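Local coordinates for putative methyltransferase from antibiotic biosynthesis pathway (Anabaena variabilis ATCC 29413, PDB 3EGE), which probably transfers methyl groups from S-adenosylmethionine to a substrate not yet identified, at residues D217-E220 with K221-L225; A202-R205 with A206-S210; A61-S65 with I66-Q70; I20-V23 with N24-N28. All blocks are in the same frame, centred on the assembly; numbering follows the deposited sequence.

Contact 1: residues D217-E220 with K221-L225; sequences DLVE and KGLEL
K221 and D217 meet one helical turn apart, where the N-H of K221 donates to D217 O at 2.9 Å. Three further i to i+4 bonds continue the ladder, from G222 to L218, L223 to V219 and E224 to E220, and L225 N to K221 O extends it. This unbroken series marks regular alpha-helix; of the four bonds across the segments that of G222 N is the straightest, with 164° at its hydrogen.

Among the polar side chains, K221 and E224 pair. K221 folds back on itself, bent at chi2 (-78°) and again at chi4, and its ammonium reaches E224, three residues on: K221 NZ lies 2.7 Å from E224 OE1 in a salt bridge made on the syn side of the carboxylate, 16° out of its plane. A water joins the same ammonium to the backbone, accepting from K221 NZ at 2.7 Å and donating to D217 O, also at 2.7 Å. D217 O thus takes two donors, a peptide N-H and a water.

The apolar pair is V219 and L223, which run side by side in the same direction, V219 CG1 standing 4.2 Å from L223 CD1. E220 crosses L223 at about a right angle and sets a polar atom against a methyl, E220 OE1 being 3.6 Å from L223 CD1.

On helix 216-231, V219 and L218 rest against F147 of helix 146-153, while L223 packs on F145 and L200 from adjoining loops.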
loop_
_atom_site.group_PDB
_atom_site.type_symbol
_atom_site.label_atom_id
_atom_site.label_comp_id
_atom_site.label_asym_id
_atom_site.label_seq_id
_atom_site.Cartn_x
_atom_site.Cartn_y
_atom_site.Cartn_z
ATOM N N ASP A 217 -19.346 -16.171 -5.358
ATOM C CA ASP A 217 -20.168 -16.958 -4.416
ATOM C C ASP A 217 -19.475 -17.035 -3.037
ATOM O O ASP A 217 -20.144 -17.039 -2.015
ATOM C CB ASP A 217 -20.402 -18.380 -4.917
ATOM C CG ASP A 217 -21.378 -18.472 -6.073
ATOM O OD1 ASP A 217 -22.193 -17.549 -6.314
ATOM O OD2 ASP A 217 -21.347 -19.540 -6.710
ATOM N N LEU A 218 -18.141 -17.114 -3.049
ATOM C CA LEU A 218 -17.307 -17.156 -1.849
ATOM C C LEU A 218 -17.433 -15.857 -1.073
ATOM O O LEU A 218 -17.681 -15.893 0.145
ATOM C CB LEU A 218 -15.825 -17.434 -2.190
ATOM C CG LEU A 218 -14.766 -17.422 -1.072
ATOM C CD1 LEU A 218 -15.113 -18.398 0.096
ATOM C CD2 LEU A 218 -13.397 -17.726 -1.680
ATOM N N VAL A 219 -17.233 -14.731 -1.773
ATOM C CA VAL A 219 -17.402 -13.379 -1.169
ATOM C C VAL A 219 -18.785 -13.279 -0.519
ATOM O O VAL A 219 -18.918 -12.883 0.655
ATOM C CB VAL A 219 -17.240 -12.193 -2.192
ATOM C CG1 VAL A 219 -17.552 -10.853 -1.488
ATOM C CG2 VAL A 219 -15.813 -12.165 -2.819
ATOM N N GLU A 220 -19.788 -13.702 -1.279
ATOM C CA GLU A 220 -21.177 -13.670 -0.842
ATOM C C GLU A 220 -21.460 -14.527 0.424
ATOM O O GLU A 220 -22.170 -14.088 1.337
ATOM C CB GLU A 220 -22.071 -14.035 -2.028
ATOM C CG GLU A 220 -23.522 -13.771 -1.829
ATOM C CD GLU A 220 -23.826 -12.321 -1.494
ATOM O OE1 GLU A 220 -23.204 -11.395 -2.096
ATOM O OE2 GLU A 220 -24.687 -12.146 -0.608
ATOM N N LYS A 221 -20.869 -15.713 0.498
ATOM C CA LYS A 221 -20.970 -16.548 1.702
ATOM C C LYS A 221 -20.305 -15.884 2.897
ATOM O O LYS A 221 -20.832 -15.966 3.996
ATOM C CB LYS A 221 -20.404 -17.955 1.472
ATOM C CG LYS A 221 -21.281 -18.831 0.589
ATOM C CD LYS A 221 -22.462 -19.376 1.352
ATOM C CE LYS A 221 -23.583 -19.821 0.424
ATOM N NZ LYS A 221 -24.249 -18.671 -0.307
ATOM N N GLY A 222 -19.155 -15.234 2.670
ATOM C CA GLY A 222 -18.468 -14.418 3.701
ATOM C C GLY A 222 -19.342 -13.267 4.206
ATOM O O GLY A 222 -19.442 -13.036 5.421
ATOM N N LEU A 223 -19.990 -12.573 3.274
ATOM C CA LEU A 223 -20.967 -11.518 3.591
ATOM C C LEU A 223 -22.153 -12.037 4.409
ATOM O O LEU A 223 -22.579 -11.381 5.367
ATOM C CB LEU A 223 -21.492 -10.819 2.320
ATOM C CG LEU A 223 -20.503 -10.006 1.492
ATOM C CD1 LEU A 223 -21.145 -9.553 0.177
ATOM C CD2 LEU A 223 -19.960 -8.832 2.303
ATOM N N GLU A 224 -22.679 -13.199 4.038
ATOM C CA GLU A 224 -23.812 -13.795 4.765
ATOM C C GLU A 224 -23.438 -14.157 6.191
ATOM O O GLU A 224 -24.183 -13.864 7.128
ATOM C CB GLU A 224 -24.374 -15.037 4.040
ATOM C CG GLU A 224 -25.135 -14.729 2.746
ATOM C CD GLU A 224 -25.452 -15.976 1.899
ATOM O OE1 GLU A 224 -24.560 -16.823 1.690
ATOM O OE2 GLU A 224 -26.584 -16.091 1.406
ATOM N N LEU A 225 -22.288 -14.799 6.339
ATOM C CA LEU A 225 -21.765 -15.219 7.648
ATOM C C LEU A 225 -21.404 -14.006 8.512
ATOM O O LEU A 225 -21.724 -13.965 9.700
ATOM C CB LEU A 225 -20.565 -16.144 7.440
ATOM C CG LEU A 225 -20.083 -17.127 8.502
ATOM C CD1 LEU A 225 -21.155 -18.176 8.884
ATOM C CD2 LEU A 225 -18.823 -17.799 7.919
HETATM O O HOH W 1 -22.759 -17.580 -2.293
#

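Contact 2: residues A202-R205 with A206-S210; sequences AEVR and AGISS
From A202 to A206 the backbone is helical, A206 N donating to A202 O at 2.8 Å, but the pattern fails at G207, whose N-H makes only weak bonds to E203 O and V204 O. I208 N then turns to R205 O at 3.1 Å, three residues back; it approaches from above the carbonyl plane, 65° out of it, with a C=O...N angle of 114°.

Side chains follow this unwinding. The methyl of A206 sits against two carbonyls of the previous turn, its CB being 3.4 Å from A202 O. I208, with CG1 anti to the carbonyl carbon and beside its own N (chi1 -54°), lays that branch against the end of the short helix: I208 CG1 is 3.5 Å from V204 O. The methyl tips of the two residues are farther apart, V204 CG1 to I208 CD1 measuring 4.4 Å.

The arrangement is a helix terminus followed by a tight link. Helix 202-206 ends, G207 and I208, the latter in a more extended conformation, redirect the chain, and it passes on toward the weakly bonded helix 209-213.

R205 turns its guanidinium back along the helix, bent at chi3, and A202 CA lies 3.4 Å above one face of the guanidinium, displaced toward its rim. The group is fixed by backbone carbonyls preceding the helix, NE donating to Y199 O and NH2 to L200 O. Beyond the link, I208 packs on A189 and on L148 of helix 146-153, and S210 OG is hydrogen-bonded to D151 OD2 of that same helix.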
loop_
_atom_site.group_PDB
_atom_site.type_symbol
_atom_site.label_atom_id
_atom_site.label_comp_id
_atom_site.label_asym_id
_atom_site.label_seq_id
_atom_site.Cartn_x
_atom_site.Cartn_y
_atom_site.Cartn_z
ATOM N N ALA A 202 -20.739 -2.583 -0.463
ATOM C CA ALA A 202 -20.261 -2.810 -1.839
ATOM C C ALA A 202 -19.155 -1.848 -2.276
ATOM O O ALA A 202 -18.197 -2.268 -2.910
ATOM C CB ALA A 202 -21.446 -2.732 -2.827
ATOM N N GLU A 203 -19.277 -0.574 -1.908
ATOM C CA GLU A 203 -18.263 0.439 -2.247
ATOM C C GLU A 203 -16.944 0.245 -1.534
ATOM O O GLU A 203 -15.901 0.593 -2.095
ATOM C CB GLU A 203 -18.743 1.904 -2.073
ATOM C CG GLU A 203 -19.218 2.373 -0.682
ATOM C CD GLU A 203 -20.691 2.042 -0.371
ATOM O OE1 GLU A 203 -21.211 0.947 -0.765
ATOM O OE2 GLU A 203 -21.324 2.895 0.296
ATOM N N VAL A 204 -16.983 -0.283 -0.309
ATOM C CA VAL A 204 -15.749 -0.556 0.435
ATOM C C VAL A 204 -15.039 -1.717 -0.262
ATOM O O VAL A 204 -13.835 -1.641 -0.536
ATOM C CB VAL A 204 -16.008 -0.810 1.945
ATOM C CG1 VAL A 204 -14.720 -1.230 2.680
ATOM C CG2 VAL A 204 -16.627 0.458 2.592
ATOM N N ARG A 205 -15.802 -2.763 -0.587
ATOM C CA ARG A 205 -15.256 -3.913 -1.342
ATOM C C ARG A 205 -14.745 -3.544 -2.744
ATOM O O ARG A 205 -13.750 -4.109 -3.195
ATOM C CB ARG A 205 -16.255 -5.058 -1.371
ATOM C CG ARG A 205 -16.333 -5.700 -0.010
ATOM C CD ARG A 205 -17.358 -6.823 0.124
ATOM N NE ARG A 205 -18.730 -6.316 0.211
ATOM C CZ ARG A 205 -19.667 -6.386 -0.737
ATOM N NH1 ARG A 205 -19.416 -6.855 -1.946
ATOM N NH2 ARG A 205 -20.862 -5.891 -0.480
ATOM N N ALA A 206 -15.410 -2.581 -3.383
ATOM C CA ALA A 206 -15.013 -2.012 -4.690
ATOM C C ALA A 206 -13.604 -1.396 -4.680
ATOM O O ALA A 206 -12.889 -1.475 -5.689
ATOM C CB ALA A 206 -16.025 -0.968 -5.135
ATOM N N GLY A 207 -13.203 -0.800 -3.555
ATOM C CA GLY A 207 -11.864 -0.247 -3.398
ATOM C C GLY A 207 -10.780 -1.241 -3.017
ATOM O O GLY A 207 -9.635 -0.835 -2.822
ATOM N N ILE A 208 -11.130 -2.529 -2.860
ATOM C CA ILE A 208 -10.180 -3.592 -2.473
ATOM C C ILE A 208 -10.267 -4.633 -3.610
ATOM O O ILE A 208 -11.288 -5.357 -3.759
ATOM C CB ILE A 208 -10.538 -4.162 -1.097
ATOM C CG1 ILE A 208 -10.635 -3.025 -0.045
ATOM C CG2 ILE A 208 -9.516 -5.255 -0.687
ATOM C CD1 ILE A 208 -11.216 -3.455 1.287
ATOM N N SER A 209 -9.210 -4.654 -4.429
ATOM C CA SER A 209 -9.182 -5.438 -5.682
ATOM C C SER A 209 -9.347 -6.941 -5.495
ATOM O O SER A 209 -9.926 -7.587 -6.358
ATOM C CB SER A 209 -7.933 -5.113 -6.547
ATOM O OG SER A 209 -6.731 -5.630 -5.973
ATOM N N SER A 210 -8.868 -7.472 -4.368
ATOM C CA SER A 210 -9.051 -8.892 -4.038
ATOM C C SER A 210 -10.510 -9.352 -4.071
ATOM O O SER A 210 -10.762 -10.479 -4.486
ATOM C CB SER A 210 -8.415 -9.270 -2.695
ATOM O OG SER A 210 -7.013 -9.461 -2.824
#

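Contact 3: residues A61-S65 with I66-Q70; sequences AVEPS and IVMRQ. With EDO (1,2-ethanediol), chain B.
With chi1 at 171°, S65 holds OG opposite its backbone N and beside its carbonyl carbon, the setting from which OG accepts the N-H of M68, a selenomethionine. E63 is also extended at chi1 but bends at chi2 (51°), which curls its carboxylate back over the turn toward S65 N.

S65 OG to M68 N is 3.0 Å with an N-H...O angle of 163°, the bond of an N-cap serine at the start of helix 66-70. R69 N to S65 O is weak at 3.5 Å. E63 OE2 accepts from S65 N at 3.0 Å on the anti side of the carboxylate, so the acid braces the cap residue. E63 OE1 accepts from O1 of a 1,2-ethanediol, probably from the crystallisation liquor, at 2.8 Å, and also from G44 N.

An acidic residue just after the second strand commonly binds the ribose hydroxyls of S-adenosylmethionine in this fold; the place of E63 and its bond to G44 N are consistent with that role, the diol only mimicking a hydroxyl pair. The turn links strand 58-62 to helix 66-70 in a beta-alpha-beta unit, with E63 and R69 both touching W80 of neighbouring strand 78-81.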
loop_
_atom_site.group_PDB
_atom_site.type_symbol
_atom_site.label_atom_id
_atom_site.label_comp_id
_atom_site.label_asym_id
_atom_site.label_seq_id
_atom_site.Cartn_x
_atom_site.Cartn_y
_atom_site.Cartn_z
ATOM N N ALA A 61 4.755 10.391 -11.396
ATOM C CA ALA A 61 3.879 9.224 -11.175
ATOM C C ALA A 61 4.020 8.245 -12.322
ATOM O O ALA A 61 3.797 8.622 -13.460
ATOM C CB ALA A 61 2.426 9.658 -11.050
ATOM N N VAL A 62 4.387 6.999 -12.013
ATOM C CA VAL A 62 4.494 5.918 -13.012
ATOM C C VAL A 62 3.478 4.842 -12.628
ATOM O O VAL A 62 3.540 4.347 -11.514
ATOM C CB VAL A 62 5.925 5.321 -13.121
ATOM C CG1 VAL A 62 5.991 4.255 -14.232
ATOM C CG2 VAL A 62 6.957 6.464 -13.366
ATOM N N GLU A 63 2.564 4.519 -13.561
ATOM C CA GLU A 63 1.495 3.531 -13.383
ATOM C C GLU A 63 1.130 2.873 -14.726
ATOM O O GLU A 63 0.716 3.588 -15.614
ATOM C CB GLU A 63 0.245 4.250 -12.831
ATOM C CG GLU A 63 -1.062 3.391 -12.747
ATOM C CD GLU A 63 -0.826 2.065 -12.038
ATOM O OE1 GLU A 63 -0.197 2.082 -10.960
ATOM O OE2 GLU A 63 -1.228 1.010 -12.571
ATOM N N PRO A 64 1.222 1.522 -14.866
ATOM C CA PRO A 64 0.855 0.896 -16.177
ATOM C C PRO A 64 -0.635 0.973 -16.584
ATOM O O PRO A 64 -0.931 1.004 -17.791
ATOM C CB PRO A 64 1.244 -0.581 -15.976
ATOM C CG PRO A 64 1.088 -0.800 -14.523
ATOM C CD PRO A 64 1.642 0.476 -13.910
ATOM N N SER A 65 -1.538 0.976 -15.599
ATOM C CA SER A 65 -2.990 1.033 -15.824
ATOM C C SER A 65 -3.412 2.325 -16.510
ATOM O O SER A 65 -3.306 3.408 -15.920
ATOM C CB SER A 65 -3.747 0.898 -14.499
ATOM O OG SER A 65 -5.128 1.162 -14.652
ATOM N N ILE A 66 -3.875 2.196 -17.756
ATOM C CA ILE A 66 -4.356 3.338 -18.545
ATOM C C ILE A 66 -5.654 3.899 -17.918
ATOM O O ILE A 66 -5.895 5.111 -17.979
ATOM C CB ILE A 66 -4.534 2.965 -20.063
ATOM C CG1 ILE A 66 -4.528 4.219 -20.953
ATOM C CG2 ILE A 66 -5.782 2.091 -20.292
ATOM C CD1 ILE A 66 -3.164 4.952 -21.026
ATOM N N VAL A 67 -6.458 3.002 -17.328
ATOM C CA VAL A 67 -7.679 3.330 -16.581
ATOM C C VAL A 67 -7.320 4.278 -15.428
ATOM O O VAL A 67 -7.673 5.455 -15.490
ATOM C CB VAL A 67 -8.397 2.022 -16.042
ATOM C CG1 VAL A 67 -9.474 2.328 -14.983
ATOM C CG2 VAL A 67 -8.980 1.196 -17.202
HETATM N N MSE A 68 -6.558 3.776 -14.440
HETATM C CA MSE A 68 -6.118 4.552 -13.237
HETATM C C MSE A 68 -5.451 5.948 -13.520
HETATM O O MSE A 68 -5.384 6.771 -12.600
HETATM C CB MSE A 68 -5.261 3.683 -12.268
HETATM C CG MSE A 68 -6.026 2.698 -11.331
HETATM SE SE MSE A 68 -4.865 1.292 -10.341
HETATM C CE MSE A 68 -6.088 0.679 -8.920
ATOM N N ARG A 69 -4.964 6.205 -14.750
ATOM C CA ARG A 69 -4.485 7.551 -15.154
ATOM C C ARG A 69 -5.680 8.512 -15.235
ATOM O O ARG A 69 -5.620 9.625 -14.705
ATOM C CB ARG A 69 -3.805 7.572 -16.551
ATOM C CG ARG A 69 -3.242 8.992 -16.991
ATOM C CD ARG A 69 -3.224 9.266 -18.503
ATOM N NE ARG A 69 -2.204 8.563 -19.303
ATOM C CZ ARG A 69 -2.141 8.582 -20.648
ATOM N NH1 ARG A 69 -3.026 9.273 -21.384
ATOM N NH2 ARG A 69 -1.180 7.900 -21.278
ATOM N N GLN A 70 -6.727 8.083 -15.951
ATOM C CA GLN A 70 -7.969 8.864 -16.150
ATOM C C GLN A 70 -8.639 9.154 -14.794
ATOM O O GLN A 70 -8.965 10.301 -14.503
ATOM C CB GLN A 70 -8.905 8.133 -17.124
ATOM C CG GLN A 70 -8.307 7.997 -18.563
ATOM C CD GLN A 70 -8.849 6.811 -19.369
ATOM O OE1 GLN A 70 -9.757 6.093 -18.938
ATOM N NE2 GLN A 70 -8.272 6.599 -20.550
HETATM C C1 EDO B . 0.091 -1.006 -9.310
HETATM O O1 EDO B . 1.026 -0.331 -10.147
HETATM C C2 EDO B . -0.356 -0.056 -8.207
HETATM O O2 EDO B . -1.766 -0.196 -8.015
#

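Contact 4: residues I20-V23 with N24-N28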
loop_
_atom_site.group_PDB
_atom_site.type_symbol
_atom_site.label_atom_id
_atom_site.label_comp_id
_atom_site.label_asym_id
_atom_site.label_seq_id
_atom_site.Cartn_x
_atom_site.Cartn_y
_atom_site.Cartn_z
ATOM N N ILE A 20 -3.427 10.942 6.273
ATOM C CA ILE A 20 -2.350 11.887 6.626
ATOM C C ILE A 20 -1.218 11.251 7.454
ATOM O O ILE A 20 -0.081 11.724 7.416
ATOM C CB ILE A 20 -2.907 13.157 7.356
ATOM C CG1 ILE A 20 -1.904 14.333 7.279
ATOM C CG2 ILE A 20 -3.327 12.837 8.813
ATOM C CD1 ILE A 20 -2.386 15.646 8.011
ATOM N N ARG A 21 -1.540 10.199 8.209
ATOM C CA ARG A 21 -0.535 9.462 8.991
ATOM C C ARG A 21 0.400 8.651 8.106
ATOM O O ARG A 21 1.587 8.533 8.407
ATOM C CB ARG A 21 -1.201 8.599 10.047
ATOM C CG ARG A 21 -1.795 9.459 11.126
ATOM C CD ARG A 21 -2.772 8.737 11.944
ATOM N NE ARG A 21 -3.968 8.356 11.183
ATOM C CZ ARG A 21 -5.060 7.831 11.731
ATOM N NH1 ARG A 21 -5.167 7.704 13.049
ATOM N NH2 ARG A 21 -6.080 7.494 10.964
ATOM N N ILE A 22 -0.141 8.111 7.014
ATOM C CA ILE A 22 0.675 7.416 6.026
ATOM C C ILE A 22 1.550 8.462 5.298
ATOM O O ILE A 22 2.758 8.255 5.172
ATOM C CB ILE A 22 -0.162 6.570 5.066
ATOM C CG1 ILE A 22 -0.909 5.484 5.866
ATOM C CG2 ILE A 22 0.746 5.933 4.009
ATOM C CD1 ILE A 22 -1.734 4.529 5.029
ATOM N N VAL A 23 0.958 9.595 4.897
ATOM C CA VAL A 23 1.705 10.676 4.212
ATOM C C VAL A 23 2.839 11.208 5.093
ATOM O O VAL A 23 3.954 11.351 4.608
ATOM C CB VAL A 23 0.784 11.869 3.782
ATOM C CG1 VAL A 23 1.605 12.994 3.165
ATOM C CG2 VAL A 23 -0.323 11.387 2.839
ATOM N N ASN A 24 2.543 11.503 6.364
ATOM C CA ASN A 24 3.559 11.961 7.337
ATOM C C ASN A 24 4.702 10.934 7.512
ATOM O O ASN A 24 5.870 11.318 7.593
ATOM C CB ASN A 24 2.936 12.285 8.717
ATOM C CG ASN A 24 1.990 13.505 8.700
ATOM O OD1 ASN A 24 2.005 14.320 7.793
ATOM N ND2 ASN A 24 1.151 13.602 9.719
ATOM N N ALA A 25 4.340 9.648 7.540
ATOM C CA ALA A 25 5.302 8.530 7.609
ATOM C C ALA A 25 6.234 8.532 6.387
ATOM O O ALA A 25 7.453 8.460 6.542
ATOM C CB ALA A 25 4.556 7.171 7.715
ATOM N N ILE A 26 5.650 8.637 5.191
ATOM C CA ILE A 26 6.417 8.700 3.915
ATOM C C ILE A 26 7.316 9.948 3.884
ATOM O O ILE A 26 8.508 9.854 3.569
ATOM C CB ILE A 26 5.490 8.717 2.682
ATOM C CG1 ILE A 26 4.659 7.419 2.584
ATOM C CG2 ILE A 26 6.293 8.877 1.372
ATOM C CD1 ILE A 26 3.406 7.585 1.706
ATOM N N ILE A 27 6.746 11.102 4.234
ATOM C CA ILE A 27 7.489 12.361 4.292
ATOM C C ILE A 27 8.684 12.267 5.247
ATOM O O ILE A 27 9.773 12.734 4.904
ATOM C CB ILE A 27 6.562 13.577 4.663
ATOM C CG1 ILE A 27 5.599 13.895 3.509
ATOM C CG2 ILE A 27 7.370 14.858 5.000
ATOM C CD1 ILE A 27 6.237 14.476 2.238
ATOM N N ASN A 28 8.484 11.652 6.422
ATOM C CA ASN A 28 9.564 11.516 7.416
ATOM C C ASN A 28 10.696 10.601 6.930
ATOM O O ASN A 28 11.873 10.951 7.073
ATOM C CB ASN A 28 9.011 11.130 8.796
ATOM C CG ASN A 28 8.123 12.240 9.404
ATOM O OD1 ASN A 28 8.399 13.440 9.260
ATOM N ND2 ASN A 28 7.059 11.832 10.086
#
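I22 spreads its CG2 methyl over the end of I26, one turn further along the helix, the two side chains meeting at a slant with I22 CG2 3.9 Å from I26 CD1. The CG1 branch of I26 lies beside its own backbone N (chi1 -63°) and so folds back toward the preceding turn, placing I26 CG1 3.3 Å from I22 O. V23 and I27 repeat the i to i+4 pairing differently: they run alongside each other in the same direction, V23 CG1 being 4.1 Å from I27 CG1.

Beneath these chains runs an unbroken alpha-helical ladder. N24, A25, I26 and I27 each donate to the carbonyl four residues earlier; I27 N to V23 O is 2.8 Å, with 168° at the hydrogen.

N24 brings its amide back over the first turn, where the flat group lies close to the backbone of I20. N24 ND2 is 3.2 Å from I20 O, but the angle is too poor for a hydrogen bond, and this carbonyl is instead engaged by N24 N at 2.8 Å. I20 CG1 flanks the amide, 3.9 Å from N24 OD1.

Outside the segments, I22 and V23 touch Y48 of helix 47-53, I27 touches L52 of that helix, and A25 and I26 meet F254 of strand 252-258. R21 forms salt bridges to D19 and D183.

The chemistry therefore divides the helix: I22, V23, I26 and I27, with A25, form an aliphatic face packed on helix 47-53, strand 252-258 and nearby residues, whereas R21 is paired with D19 and D183, which would probably offset its charge.

Contacts 1 and 2 are the only pair that touch: L223 CD2 of contact 1 packs 3.5 Å from R205 NE of contact 2, their centres 14 Å apart. Helices 209-213 and 216-231 follow one another in the chain. Both contacts lie among helices beside the sheet. Contact 3 holds E63, whose place after the second strand is consistent with a cofactor site; its nearest atoms lie about 7 Å from contact 2 and about 17 Å from contact 1. Contact 4 packs its helix against the sheet's strand 252-258, about 13 Å from contact 3 at the nearest atoms, and lies on the opposite side of the chain's centre from contact 1, their centres 35 Å apart.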